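Local coordinates for protein N(G),N(G)-dimethylarginine dimethylaminohydrolase (Pseudomonas aeruginosa, PDB 1H70) that hydrolyses N(omega),N(omega)-dimethyl-L-arginine and N(omega)-methyl-L-arginine, both inhibitors of nitric oxide synthase, to L-citrulline and dimethylamine or methylamine, at residues A8-R13 against L53-R58; T113-D118 against S131-A136; E198-A203 against G218-R223. The protein carries 1 engineered substitution. All coordinates share one frame; numbering follows the deposited sequence.

Interaction 1. Residues A8-R13 against L53-R58; sequences ARTPAR and LPPDER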
ATOM      1  N   ALA A   8       7.435  -8.496   2.630  1.00  8.63           N
ATOM      2  CA  ALA A   8       7.908  -7.235   3.237  1.00  8.10           C
ATOM      3  C   ALA A   8       9.414  -7.166   3.035  1.00  8.95           C
ATOM      4  O   ALA A   8      10.029  -8.175   2.631  1.00  8.14           O
ATOM      5  CB  ALA A   8       7.598  -7.189   4.735  1.00  8.64           C
ATOM      6  N   ARG A   9      10.029  -6.029   3.333  1.00  9.17           N
ATOM      7  CA  ARG A   9      11.498  -5.949   3.182  1.00  8.48           C
ATOM      8  C   ARG A   9      12.069  -5.099   4.299  1.00  9.62           C
ATOM      9  O   ARG A   9      11.587  -4.005   4.555  1.00  9.86           O
ATOM     10  CB  ARG A   9      11.860  -5.350   1.840  1.00  9.04           C
ATOM     11  CG  ARG A   9      13.399  -5.297   1.539  1.00  9.15           C
ATOM     12  CD  ARG A   9      13.748  -4.468   0.320  1.00  9.81           C
ATOM     13  NE  ARG A   9      13.332  -5.072  -0.940  1.00 11.04           N
ATOM     14  CZ  ARG A   9      13.926  -6.097  -1.533  1.00 12.26           C
ATOM     15  NH1 ARG A   9      14.995  -6.677  -0.987  1.00 12.27           N
ATOM     16  NH2 ARG A   9      13.442  -6.546  -2.696  1.00 12.77           N
ATOM     17  N   THR A  10      13.101  -5.596   4.956  1.00  9.20           N
ATOM     18  CA  THR A  10      13.771  -4.871   6.026  1.00 10.51           C
ATOM     19  C   THR A  10      14.210  -3.513   5.537  1.00 10.16           C
ATOM     20  O   THR A  10      14.719  -3.418   4.443  1.00 10.11           O
ATOM     21  CB  THR A  10      15.016  -5.710   6.415  1.00 11.33           C
ATOM     22  OG1 THR A  10      14.559  -7.026   6.778  1.00  9.55           O
ATOM     23  CG2 THR A  10      15.751  -5.130   7.638  1.00 10.52           C
ATOM     24  N   PRO A  11      14.052  -2.459   6.343  1.00 10.65           N
ATOM     25  CA  PRO A  11      14.492  -1.117   5.929  1.00  9.90           C
ATOM     26  C   PRO A  11      16.024  -1.024   5.873  1.00 10.44           C
ATOM     27  O   PRO A  11      16.714  -1.712   6.648  1.00 10.64           O
ATOM     28  CB  PRO A  11      13.901  -0.211   7.020  1.00  9.76           C
ATOM     29  CG  PRO A  11      13.803  -1.090   8.210  1.00 10.05           C
ATOM     30  CD  PRO A  11      13.450  -2.477   7.692  1.00  9.54           C
ATOM     31  N   ALA A  12      16.545  -0.233   4.944  1.00  9.93           N
ATOM     32  CA  ALA A  12      17.987  -0.053   4.784  1.00 11.45           C
ATOM     33  C   ALA A  12      18.451   1.108   5.641  1.00 12.40           C
ATOM     34  O   ALA A  12      17.639   1.933   6.082  1.00 12.03           O
ATOM     35  CB  ALA A  12      18.314   0.241   3.340  1.00 11.65           C
ATOM     36  N   ARG A  13      19.765   1.224   5.862  1.00 13.30           N
ATOM     37  CA  ARG A  13      20.248   2.370   6.613  1.00 13.92           C
ATOM     38  C   ARG A  13      19.952   3.631   5.820  1.00 13.50           C
ATOM     39  O   ARG A  13      19.725   4.703   6.412  1.00 14.65           O
ATOM     40  CB  ARG A  13      21.749   2.290   6.877  1.00 15.71           C
ATOM     41  CG  ARG A  13      22.167   1.250   7.922  1.00 17.55           C
ATOM     42  CD  ARG A  13      23.688   1.141   8.053  1.00 22.54           C
ATOM     43  NE  ARG A  13      24.317   0.637   6.833  1.00 27.35           N
ATOM     44  CZ  ARG A  13      24.413  -0.658   6.532  1.00 29.13           C
ATOM     45  NH1 ARG A  13      23.905  -1.551   7.361  1.00 30.60           N
ATOM     46  NH2 ARG A  13      24.998  -1.064   5.413  1.00 29.25           N
ATOM     47  N   LEU A  53      12.193  -9.936   2.961  1.00  9.31           N
ATOM     48  CA  LEU A  53      13.410  -9.772   2.132  1.00  9.61           C
ATOM     49  C   LEU A  53      14.437  -8.904   2.810  1.00 10.67           C
ATOM     50  O   LEU A  53      14.093  -8.095   3.655  1.00 10.78           O
ATOM     51  CB  LEU A  53      13.010  -9.190   0.767  1.00  9.72           C
ATOM     52  CG  LEU A  53      11.859 -10.020   0.134  1.00 10.01           C
ATOM     53  CD1 LEU A  53      11.386  -9.332  -1.129  1.00 10.91           C
ATOM     54  CD2 LEU A  53      12.393 -11.424  -0.196  1.00 11.62           C
ATOM     55  N   PRO A  54      15.709  -9.080   2.428  1.00 11.19           N
ATOM     56  CA  PRO A  54      16.823  -8.319   3.028  1.00 11.83           C
ATOM     57  C   PRO A  54      16.861  -6.862   2.554  1.00 11.88           C
ATOM     58  O   PRO A  54      16.356  -6.478   1.485  1.00 11.99           O
ATOM     59  CB  PRO A  54      18.072  -9.077   2.546  1.00 11.88           C
ATOM     60  CG  PRO A  54      17.620  -9.734   1.245  1.00 13.50           C
ATOM     61  CD  PRO A  54      16.152 -10.067   1.432  1.00 11.70           C
ATOM     62  N   PRO A  55      17.510  -6.023   3.347  1.00 12.79           N
ATOM     63  CA  PRO A  55      17.615  -4.605   2.994  1.00 13.18           C
ATOM     64  C   PRO A  55      18.475  -4.398   1.756  1.00 13.57           C
ATOM     65  O   PRO A  55      19.352  -5.219   1.447  1.00 13.25           O
ATOM     66  CB  PRO A  55      18.276  -3.978   4.225  1.00 12.89           C
ATOM     67  CG  PRO A  55      18.960  -5.103   4.934  1.00 13.62           C
ATOM     68  CD  PRO A  55      18.188  -6.362   4.621  1.00 12.66           C
ATOM     69  N   ASP A  56      18.250  -3.302   1.033  1.00 14.02           N
ATOM     70  CA  ASP A  56      19.095  -3.007  -0.136  1.00 14.16           C
ATOM     71  C   ASP A  56      19.454  -1.540   0.011  1.00 14.31           C
ATOM     72  O   ASP A  56      18.608  -0.679  -0.181  1.00 12.91           O
ATOM     73  CB  ASP A  56      18.375  -3.236  -1.447  1.00 14.32           C
ATOM     74  CG  ASP A  56      19.318  -3.214  -2.635  1.00 16.63           C
ATOM     75  OD1 ASP A  56      20.303  -2.421  -2.643  1.00 16.84           O
ATOM     76  OD2 ASP A  56      19.156  -4.020  -3.574  1.00 15.25           O
ATOM     77  N   GLU A  57      20.707  -1.260   0.350  1.00 14.08           N
ATOM     78  CA  GLU A  57      21.153   0.112   0.557  1.00 15.26           C
ATOM     79  C   GLU A  57      21.051   1.031  -0.653  1.00 15.52           C
ATOM     80  O   GLU A  57      20.971   2.265  -0.509  1.00 16.01           O
ATOM     81  CB  GLU A  57      22.608   0.110   1.083  1.00 14.31           C
ATOM     82  CG  GLU A  57      22.743  -0.544   2.442  1.00 15.69           C
ATOM     83  CD  GLU A  57      21.948   0.202   3.500  1.00 16.47           C
ATOM     84  OE1 GLU A  57      21.758   1.432   3.332  1.00 16.69           O
ATOM     85  OE2 GLU A  57      21.503  -0.420   4.488  1.00 17.72           O
ATOM     86  N   ARG A  58      21.050   0.459  -1.846  1.00 14.86           N
ATOM     87  CA  ARG A  58      20.952   1.259  -3.055  1.00 15.28           C
ATOM     88  C   ARG A  58      19.568   1.893  -3.213  1.00 14.54           C
ATOM     89  O   ARG A  58      19.414   2.779  -4.008  1.00 13.99           O
ATOM     90  CB  ARG A  58      21.189   0.408  -4.303  1.00 15.98           C
ATOM     91  CG  ARG A  58      22.538  -0.281  -4.403  1.00 18.36           C
ATOM     92  CD  ARG A  58      22.569  -1.184  -5.631  1.00 21.40           C
ATOM     93  NE  ARG A  58      21.599  -2.271  -5.473  1.00 22.54           N
ATOM     94  CZ  ARG A  58      21.465  -3.269  -6.310  1.00 24.99           C
ATOM     95  NH1 ARG A  58      22.275  -3.340  -7.370  1.00 26.86           N
ATOM     96  NH2 ARG A  58      20.552  -4.207  -6.073  1.00 25.29           N
TER
HETATM   97  O   HOH W   1      15.681  -1.901   2.115  1.00 13.72           O
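A parallel beta bridge between Arg-9 and Leu-53 starts this contact, at the ends of strands 5-9 and 49-53, and the two segments then run on side by side as loops. Two backbone bonds flank the bridge: Leu-53 N gives its hydrogen to Ala-8 O at 2.8 Å, almost straight at 178°, and Thr-10 N binds Leu-53 O at 3.0 Å. Arg-9 and Leu-53 put their side chains on the same face of the sheet. With CG anti to the backbone N (chi1 -177°) and a bend at chi3, the arginine turns its guanidinium over Leu-53, whose CB lies 3.6 Å above the plane near its rim. At the edge, Arg-9 NH1 binds Pro-54 O at 2.8 Å in the carbonyl plane; these contacts, with a weak bond from NH2 to Ile-92 O, restrict its rotation. Beyond the bridge, Thr-10 and Pro-55 lie alongside each other, CB to CD 3.7 Å, and a water joins Thr-10 O to Asp-56 N. At the far end Glu-57 folds back at chi2 and takes the Arg-13 backbone N on the syn lone pair of OE2, at 2.8 Å. Arg-13 NH2 and Glu-57 OE2 form a long salt bridge of 3.7 Å, OE2 lying over the guanidinium centre (planes 14° apart), where no N-H points at it. Helix 29-43 packs against Ala-8, Pro-11 and Arg-13, while helix 89-100 meets Leu-53 and Asp-56.

Interaction 2. Residues T113-D118 against S131-A136; sequences TVEAGD and SARTNA. With CIR (citrulline), chain B.
Arg-133 reaches from the loop 131-136 past Glu-115 to the bound citrulline, and its contacts change along its length. Arg-133 CB lies 3.4 Å from Glu-115 CD, and the next two methylenes continue alongside the same carboxylate, Arg-133 CD coming 3.3 Å from Glu-115 OE2. The bend at chi2 (-69°) lays these methylenes against the glutamate before the chain straightens at chi3. At the tip, Arg-133 NH1 serves two anions: it donates to the syn lone pair of Glu-115 OE1 at 3.0 Å, within a salt bridge, and to citrulline O at 2.9 Å. Arg-133 NH2 binds citrulline OXT at 3.1 Å, so the two terminal nitrogens hold the ligand carboxylate by both oxygens, in a nearly coplanar grip. Glu-115 OE1 is also hydrogen-bonded to NE2 of His-163, the probable proton donor, which probably ties the carboxylate-binding arginine to the catalytic histidine.

Behind the arginine, Asp-118 OD2 receives two hydroxyls on one face of its carboxylate plane, Ser-131 OG at 2.6 Å on the syn side and Thr-134 OG1 at 2.7 Å on the anti side. Both hydroxyls accept as well: Ser-131 OG from the backbone N of Arg-133 and Thr-134, an ST turn and ST motif, and Thr-134 OG1 from Glu-115 N. This chain of bonds probably helps to set the backbone from which Arg-133 extends.

The loop 113-118 runs into strand 119-122, and Ser-131 follows strand 125-130; Asn-135 then N-caps helix 136-148, its OD1 accepting from Gly-138 N and, at 3.1 Å, from Thr-113 N.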
ATOM      1  N   THR A 113       3.857   4.529 -16.289  1.00 14.85           N
ATOM      2  CA  THR A 113       4.502   4.684 -15.011  1.00 13.79           C
ATOM      3  C   THR A 113       3.406   4.258 -14.004  1.00 13.32           C
ATOM      4  O   THR A 113       2.265   4.704 -14.109  1.00 11.25           O
ATOM      5  CB  THR A 113       4.907   6.182 -15.066  1.00 16.66           C
ATOM      6  OG1 THR A 113       6.341   6.373 -15.232  1.00 17.01           O
ATOM      7  CG2 THR A 113       4.361   6.966 -14.013  1.00 13.92           C
ATOM      8  N   VAL A 114       3.675   3.306 -13.104  1.00 10.86           N
ATOM      9  CA  VAL A 114       2.655   2.909 -12.106  1.00 11.33           C
ATOM     10  C   VAL A 114       3.343   2.620 -10.780  1.00 11.00           C
ATOM     11  O   VAL A 114       4.390   2.004 -10.789  1.00 10.57           O
ATOM     12  CB  VAL A 114       1.891   1.600 -12.443  1.00 11.10           C
ATOM     13  CG1 VAL A 114       1.002   1.134 -11.281  1.00 11.09           C
ATOM     14  CG2 VAL A 114       0.979   1.759 -13.668  1.00 11.14           C
ATOM     15  N   GLU A 115       2.753   3.057  -9.670  1.00 10.44           N
ATOM     16  CA  GLU A 115       3.226   2.681  -8.332  1.00 10.39           C
ATOM     17  C   GLU A 115       1.970   2.134  -7.670  1.00 10.21           C
ATOM     18  O   GLU A 115       0.968   2.841  -7.599  1.00  9.29           O
ATOM     19  CB  GLU A 115       3.862   3.828  -7.526  1.00 10.01           C
ATOM     20  CG  GLU A 115       5.239   4.173  -8.080  1.00 10.12           C
ATOM     21  CD  GLU A 115       5.901   5.393  -7.466  1.00 11.74           C
ATOM     22  OE1 GLU A 115       5.480   5.834  -6.375  1.00 11.28           O
ATOM     23  OE2 GLU A 115       6.872   5.882  -8.084  1.00 12.97           O
ATOM     24  N   ALA A 116       2.041   0.882  -7.192  1.00  9.29           N
ATOM     25  CA  ALA A 116       0.862   0.196  -6.658  1.00  9.11           C
ATOM     26  C   ALA A 116       0.188   0.785  -5.432  1.00  9.31           C
ATOM     27  O   ALA A 116      -0.922   0.376  -5.086  1.00  8.73           O
ATOM     28  CB  ALA A 116       1.126  -1.320  -6.460  1.00  8.82           C
ATOM     29  N   GLY A 117       0.800   1.772  -4.787  1.00  9.80           N
ATOM     30  CA  GLY A 117       0.160   2.474  -3.671  1.00 10.13           C
ATOM     31  C   GLY A 117      -1.039   3.264  -4.196  1.00 10.01           C
ATOM     32  O   GLY A 117      -1.918   3.683  -3.449  1.00  9.59           O
ATOM     33  N   ASP A 118      -1.065   3.474  -5.518  1.00 10.16           N
ATOM     34  CA  ASP A 118      -2.157   4.165  -6.193  1.00 10.85           C
ATOM     35  C   ASP A 118      -3.316   3.220  -6.501  1.00 11.04           C
ATOM     36  O   ASP A 118      -4.319   3.636  -7.073  1.00 11.71           O
ATOM     37  CB  ASP A 118      -1.677   4.771  -7.512  1.00 10.61           C
ATOM     38  CG  ASP A 118      -1.105   6.165  -7.356  1.00 11.23           C
ATOM     39  OD1 ASP A 118      -1.782   7.007  -6.708  1.00  9.49           O
ATOM     40  OD2 ASP A 118      -0.002   6.483  -7.894  1.00 10.61           O
ATOM     41  N   SER A 131      -1.806   9.931 -10.394  1.00 11.49           N
ATOM     42  CA  SER A 131      -1.022  10.819  -9.521  1.00 11.47           C
ATOM     43  C   SER A 131       0.274  11.269 -10.178  1.00 11.83           C
ATOM     44  O   SER A 131       0.458  11.104 -11.388  1.00 12.42           O
ATOM     45  CB  SER A 131      -0.689  10.045  -8.243  1.00 11.78           C
ATOM     46  OG  SER A 131       0.163   8.958  -8.586  1.00 10.42           O
ATOM     47  N   ALA A 132       1.182  11.830  -9.384  1.00 12.47           N
ATOM     48  CA  ALA A 132       2.491  12.222  -9.915  1.00 13.63           C
ATOM     49  C   ALA A 132       3.348  10.999 -10.172  1.00 13.85           C
ATOM     50  O   ALA A 132       4.352  11.073 -10.911  1.00 14.15           O
ATOM     51  CB  ALA A 132       3.209  13.138  -8.942  1.00 14.15           C
ATOM     52  N   ARG A 133       2.971   9.878  -9.563  1.00 13.27           N
ATOM     53  CA  ARG A 133       3.717   8.628  -9.694  1.00 12.62           C
ATOM     54  C   ARG A 133       3.080   7.618 -10.677  1.00 13.19           C
ATOM     55  O   ARG A 133       3.768   6.774 -11.242  1.00 15.49           O
ATOM     56  CB  ARG A 133       3.850   7.962  -8.331  1.00 12.08           C
ATOM     57  CG  ARG A 133       4.542   8.841  -7.278  1.00 12.56           C
ATOM     58  CD  ARG A 133       6.027   9.051  -7.587  1.00 12.38           C
ATOM     59  NE  ARG A 133       6.679   9.898  -6.575  1.00 12.42           N
ATOM     60  CZ  ARG A 133       7.055   9.424  -5.414  1.00 13.47           C
ATOM     61  NH1 ARG A 133       6.888   8.135  -5.119  1.00 12.76           N
ATOM     62  NH2 ARG A 133       7.663  10.220  -4.531  1.00 13.58           N
ATOM     63  N   THR A 134       1.765   7.678 -10.835  1.00 11.23           N
ATOM     64  CA  THR A 134       1.046   6.775 -11.728  1.00 11.42           C
ATOM     65  C   THR A 134       0.356   7.579 -12.806  1.00 11.42           C
ATOM     66  O   THR A 134      -0.614   8.264 -12.490  1.00 10.79           O
ATOM     67  CB  THR A 134       0.003   5.990 -10.926  1.00 11.44           C
ATOM     68  OG1 THR A 134       0.702   5.093 -10.046  1.00 10.22           O
ATOM     69  CG2 THR A 134      -0.884   5.077 -11.834  1.00 12.74           C
ATOM     70  N   ASN A 135       0.831   7.466 -14.052  1.00 11.04           N
ATOM     71  CA  ASN A 135       0.236   8.226 -15.147  1.00 10.66           C
ATOM     72  C   ASN A 135      -0.886   7.457 -15.856  1.00 10.76           C
ATOM     73  O   ASN A 135      -1.061   6.271 -15.658  1.00 10.46           O
ATOM     74  CB  ASN A 135       1.306   8.767 -16.095  1.00 11.31           C
ATOM     75  CG  ASN A 135       2.035   7.719 -16.889  1.00 11.77           C
ATOM     76  OD1 ASN A 135       1.607   6.560 -16.993  1.00 11.15           O
ATOM     77  ND2 ASN A 135       3.160   8.136 -17.495  1.00 11.77           N
ATOM     78  N   ALA A 136      -1.680   8.170 -16.651  1.00 10.99           N
ATOM     79  CA  ALA A 136      -2.807   7.583 -17.362  1.00 11.52           C
ATOM     80  C   ALA A 136      -2.437   6.410 -18.282  1.00 12.09           C
ATOM     81  O   ALA A 136      -3.222   5.486 -18.470  1.00 11.28           O
ATOM     82  CB  ALA A 136      -3.493   8.689 -18.169  1.00 11.87           C
TER
HETATM   83  C   CIR B 500       8.228   7.640  -1.727  1.00 10.28           C
HETATM   84  O   CIR B 500       8.087   6.951  -2.784  1.00 11.16           O
HETATM   85  OXT CIR B 500       8.210   8.937  -1.796  1.00 11.56           O
HETATM   86  CA  CIR B 500       8.344   6.956  -0.391  1.00 10.18           C
HETATM   87  N   CIR B 500       9.146   7.786   0.527  1.00  9.74           N
HETATM   88  C3  CIR B 500       6.931   6.701   0.191  1.00  9.08           C
HETATM   89  C4  CIR B 500       6.204   5.647  -0.664  1.00 10.61           C
HETATM   90  C5  CIR B 500       4.807   5.430  -0.110  1.00 12.76           C
HETATM   91  N6  CIR B 500       4.102   4.379  -0.858  1.00 11.81           N
HETATM   92  C7  CIR B 500       2.937   3.854  -0.514  1.00 13.29           C
HETATM   93  O7  CIR B 500       2.316   4.201   0.503  1.00 12.13           O
HETATM   94  N8  CIR B 500       2.418   2.890  -1.298  1.00 12.44           N

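Interaction 3. Residues E198-A203 against G218-R223; sequences EEESYA and GYPRTR
The first turn of helix 220-227 is met by the carboxylate of Glu-200, which reaches it from segment 198-203. Glu-200 OE2 takes the backbone N of Arg-221 on its syn lone pair at 3.0 Å, with an N-H...O angle of 164°. Glu-200 OE1 accepts twice from Thr-222, from the backbone N at 2.9 Å on the syn side and from OG1 at 2.9 Å nearly in line with the C-O bond. The glutamate is extended beyond CG, which carries the carboxylate of this buried residue to these three donors. A side chain from a segment 15 residues earlier thus bonds two amides of the first helical turn, just after Tyr-219 at the N-cap position; the helix dipole would probably favour the negative charge there.

Tyr-219, CG anti to its carbonyl carbon (chi1 -58°), runs antiparallel to the Glu-200 side chain, its ring edge against Glu-200 CG. Ala-203 CB touches Tyr-219 CB at 3.6 Å. The rings of Tyr-202 and Tyr-219 meet obliquely, planes at 48°, with Tyr-202 CD2 3.6 Å from Tyr-219 CE1. Tyr-202 OH is hydrogen-bonded to Gly-246 O and Thr-238 OG1. Farther out, Arg-221 NH1 and Glu-199 OE2 form a salt bridge at 3.4 Å, whose hydrogen bond is weak. Both tyrosines touch Arg-242 of helix 239-242, and Tyr-202 and Ala-203 lean on Pro-216.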
ATOM      1  N   GLU A 198      -9.712  15.338  10.459  1.00 20.11           N
ATOM      2  CA  GLU A 198      -8.501  15.999   9.951  1.00 21.35           C
ATOM      3  C   GLU A 198      -7.220  15.802  10.741  1.00 20.42           C
ATOM      4  O   GLU A 198      -6.177  15.567  10.140  1.00 19.75           O
ATOM      5  CB  GLU A 198      -8.752  17.484   9.673  1.00 22.37           C
ATOM      6  CG  GLU A 198      -9.021  18.356  10.874  1.00 25.96           C
ATOM      7  CD  GLU A 198      -9.031  19.822  10.435  1.00 27.97           C
ATOM      8  OE1 GLU A 198      -7.920  20.408  10.271  1.00 27.62           O
ATOM      9  OE2 GLU A 198     -10.134  20.348  10.216  1.00 28.42           O
ATOM     10  N   GLU A 199      -7.268  15.894  12.064  1.00 19.94           N
ATOM     11  CA  GLU A 199      -6.074  15.721  12.884  1.00 20.03           C
ATOM     12  C   GLU A 199      -5.477  14.313  12.754  1.00 19.13           C
ATOM     13  O   GLU A 199      -4.275  14.108  12.987  1.00 20.19           O
ATOM     14  CB  GLU A 199      -6.496  15.926  14.334  1.00 21.50           C
ATOM     15  CG  GLU A 199      -7.489  14.835  14.705  1.00 24.41           C
ATOM     16  CD  GLU A 199      -8.802  15.381  15.175  1.00 25.11           C
ATOM     17  OE1 GLU A 199      -9.280  16.394  14.592  1.00 26.72           O
ATOM     18  OE2 GLU A 199      -9.312  14.761  16.137  1.00 26.30           O
ATOM     19  N   GLU A 200      -6.315  13.356  12.362  1.00 16.77           N
ATOM     20  CA  GLU A 200      -5.937  11.949  12.228  1.00 15.96           C
ATOM     21  C   GLU A 200      -5.829  11.468  10.776  1.00 14.94           C
ATOM     22  O   GLU A 200      -5.839  10.254  10.535  1.00 14.04           O
ATOM     23  CB  GLU A 200      -6.987  11.072  12.934  1.00 14.97           C
ATOM     24  CG  GLU A 200      -7.084  11.387  14.432  1.00 16.15           C
ATOM     25  CD  GLU A 200      -7.672  10.265  15.255  1.00 17.79           C
ATOM     26  OE1 GLU A 200      -8.089   9.236  14.699  1.00 16.59           O
ATOM     27  OE2 GLU A 200      -7.713  10.376  16.502  1.00 18.22           O
ATOM     28  N   SER A 201      -5.735  12.397   9.829  1.00 14.77           N
ATOM     29  CA  SER A 201      -5.654  12.064   8.401  1.00 15.08           C
ATOM     30  C   SER A 201      -4.710  10.918   8.052  1.00 14.18           C
ATOM     31  O   SER A 201      -5.022  10.116   7.172  1.00 12.55           O
ATOM     32  CB  SER A 201      -5.244  13.302   7.589  1.00 15.39           C
ATOM     33  OG  SER A 201      -3.926  13.710   7.953  1.00 22.16           O
ATOM     34  N   TYR A 202      -3.536  10.855   8.692  1.00 14.61           N
ATOM     35  CA  TYR A 202      -2.565   9.788   8.422  1.00 14.70           C
ATOM     36  C   TYR A 202      -3.213   8.424   8.575  1.00 14.30           C
ATOM     37  O   TYR A 202      -2.924   7.514   7.804  1.00 13.13           O
ATOM     38  CB  TYR A 202      -1.376   9.875   9.385  1.00 15.12           C
ATOM     39  CG  TYR A 202      -0.254   8.862   9.200  1.00 15.02           C
ATOM     40  CD1 TYR A 202       0.520   8.836   8.036  1.00 16.74           C
ATOM     41  CD2 TYR A 202       0.048   7.953  10.204  1.00 14.35           C
ATOM     42  CE1 TYR A 202       1.569   7.915   7.891  1.00 16.68           C
ATOM     43  CE2 TYR A 202       1.073   7.041  10.068  1.00 15.54           C
ATOM     44  CZ  TYR A 202       1.843   7.029   8.918  1.00 16.55           C
ATOM     45  OH  TYR A 202       2.866   6.116   8.784  1.00 14.06           O
ATOM     46  N   ALA A 203      -4.109   8.282   9.554  1.00 12.54           N
ATOM     47  CA  ALA A 203      -4.772   6.999   9.800  1.00 12.32           C
ATOM     48  C   ALA A 203      -5.777   6.529   8.757  1.00 12.12           C
ATOM     49  O   ALA A 203      -6.441   5.529   8.957  1.00 12.97           O
ATOM     50  CB  ALA A 203      -5.383   6.952  11.208  1.00 12.94           C
ATOM     51  N   GLY A 218      -1.630   5.877  17.827  1.00 14.94           N
ATOM     52  CA  GLY A 218      -1.781   7.302  18.083  1.00 14.83           C
ATOM     53  C   GLY A 218      -2.951   8.005  17.411  1.00 15.39           C
ATOM     54  O   GLY A 218      -2.982   9.240  17.340  1.00 15.87           O
ATOM     55  N   TYR A 219      -3.932   7.247  16.927  1.00 14.07           N
ATOM     56  CA  TYR A 219      -5.100   7.794  16.223  1.00 14.40           C
ATOM     57  C   TYR A 219      -6.339   7.159  16.850  1.00 13.96           C
ATOM     58  O   TYR A 219      -6.974   6.271  16.304  1.00 14.20           O
ATOM     59  CB  TYR A 219      -4.944   7.550  14.706  1.00 13.99           C
ATOM     60  CG  TYR A 219      -3.656   8.195  14.183  1.00 14.57           C
ATOM     61  CD1 TYR A 219      -2.497   7.448  13.996  1.00 15.80           C
ATOM     62  CD2 TYR A 219      -3.590   9.569  13.935  1.00 15.26           C
ATOM     63  CE1 TYR A 219      -1.323   8.060  13.549  1.00 15.49           C
ATOM     64  CE2 TYR A 219      -2.430  10.169  13.491  1.00 16.01           C
ATOM     65  CZ  TYR A 219      -1.294   9.413  13.293  1.00 14.44           C
ATOM     66  OH  TYR A 219      -0.144  10.041  12.852  1.00 13.67           O
ATOM     67  N   PRO A 220      -6.682   7.618  18.051  1.00 14.81           N
ATOM     68  CA  PRO A 220      -7.791   7.020  18.806  1.00 14.98           C
ATOM     69  C   PRO A 220      -9.190   7.107  18.221  1.00 15.67           C
ATOM     70  O   PRO A 220      -9.967   6.165  18.433  1.00 15.15           O
ATOM     71  CB  PRO A 220      -7.745   7.721  20.176  1.00 13.99           C
ATOM     72  CG  PRO A 220      -6.769   8.823  20.083  1.00 15.42           C
ATOM     73  CD  PRO A 220      -6.014   8.711  18.784  1.00 15.14           C
ATOM     74  N   ARG A 221      -9.534   8.182  17.521  1.00 15.93           N
ATOM     75  CA  ARG A 221     -10.891   8.267  16.989  1.00 16.70           C
ATOM     76  C   ARG A 221     -11.107   7.236  15.878  1.00 16.45           C
ATOM     77  O   ARG A 221     -12.138   6.590  15.786  1.00 15.97           O
ATOM     78  CB  ARG A 221     -11.211   9.670  16.494  1.00 17.07           C
ATOM     79  CG  ARG A 221     -11.367  10.703  17.616  1.00 18.94           C
ATOM     80  CD  ARG A 221     -11.594  12.109  17.068  1.00 20.66           C
ATOM     81  NE  ARG A 221     -12.902  12.163  16.419  1.00 22.93           N
ATOM     82  CZ  ARG A 221     -13.385  13.198  15.741  1.00 22.96           C
ATOM     83  NH1 ARG A 221     -12.673  14.305  15.584  1.00 23.20           N
ATOM     84  NH2 ARG A 221     -14.597  13.109  15.202  1.00 25.56           N
ATOM     85  N   THR A 222     -10.094   7.120  15.025  1.00 15.14           N
ATOM     86  CA  THR A 222     -10.131   6.180  13.925  1.00 15.06           C
ATOM     87  C   THR A 222     -10.114   4.752  14.439  1.00 14.66           C
ATOM     88  O   THR A 222     -10.831   3.884  13.947  1.00 13.12           O
ATOM     89  CB  THR A 222      -8.921   6.419  13.001  1.00 14.64           C
ATOM     90  OG1 THR A 222      -9.035   7.712  12.390  1.00 15.19           O
ATOM     91  CG2 THR A 222      -8.928   5.378  11.876  1.00 15.02           C
ATOM     92  N   ARG A 223      -9.310   4.505  15.467  1.00 15.17           N
ATOM     93  CA  ARG A 223      -9.249   3.180  16.065  1.00 16.73           C
ATOM     94  C   ARG A 223     -10.626   2.750  16.562  1.00 16.85           C
ATOM     95  O   ARG A 223     -11.031   1.598  16.416  1.00 15.55           O
ATOM     96  CB  ARG A 223      -8.223   3.190  17.200  1.00 16.98           C
ATOM     97  CG  ARG A 223      -8.080   1.878  17.936  1.00 20.71           C
ATOM     98  CD  ARG A 223      -8.899   1.920  19.205  1.00 26.41           C
ATOM     99  NE  ARG A 223      -9.463   0.648  19.621  1.00 30.92           N
ATOM    100  CZ  ARG A 223      -8.777  -0.430  19.975  1.00 32.75           C
ATOM    101  NH1 ARG A 223      -7.451  -0.431  19.949  1.00 34.87           N
ATOM    102  NH2 ARG A 223      -9.425  -1.524  20.354  1.00 33.27           N
TER

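Overall arrangement
The three contacts follow one another along the chain, each closing before the next opens. Their centres lie about 22 Å (interactions 1 and 2), 25 Å (2 and 3) and 28 Å (1 and 3) apart, and the nearest atoms of any two stay about 12 to 13 Å from each other. Interaction 1 continues from the sheet that holds strands 5-9 and 49-53, interaction 2 joins the loops around strands 119-122 and 125-130, and interaction 3 lies at the start of helix 220-227. Segments 113-118 and 131-136 supply Gly-117 and Arg-133 to the citrulline pocket, whereas interactions 1 and 3 join parts of the periphery, their centres about 17 and 18 Å from that of the chain.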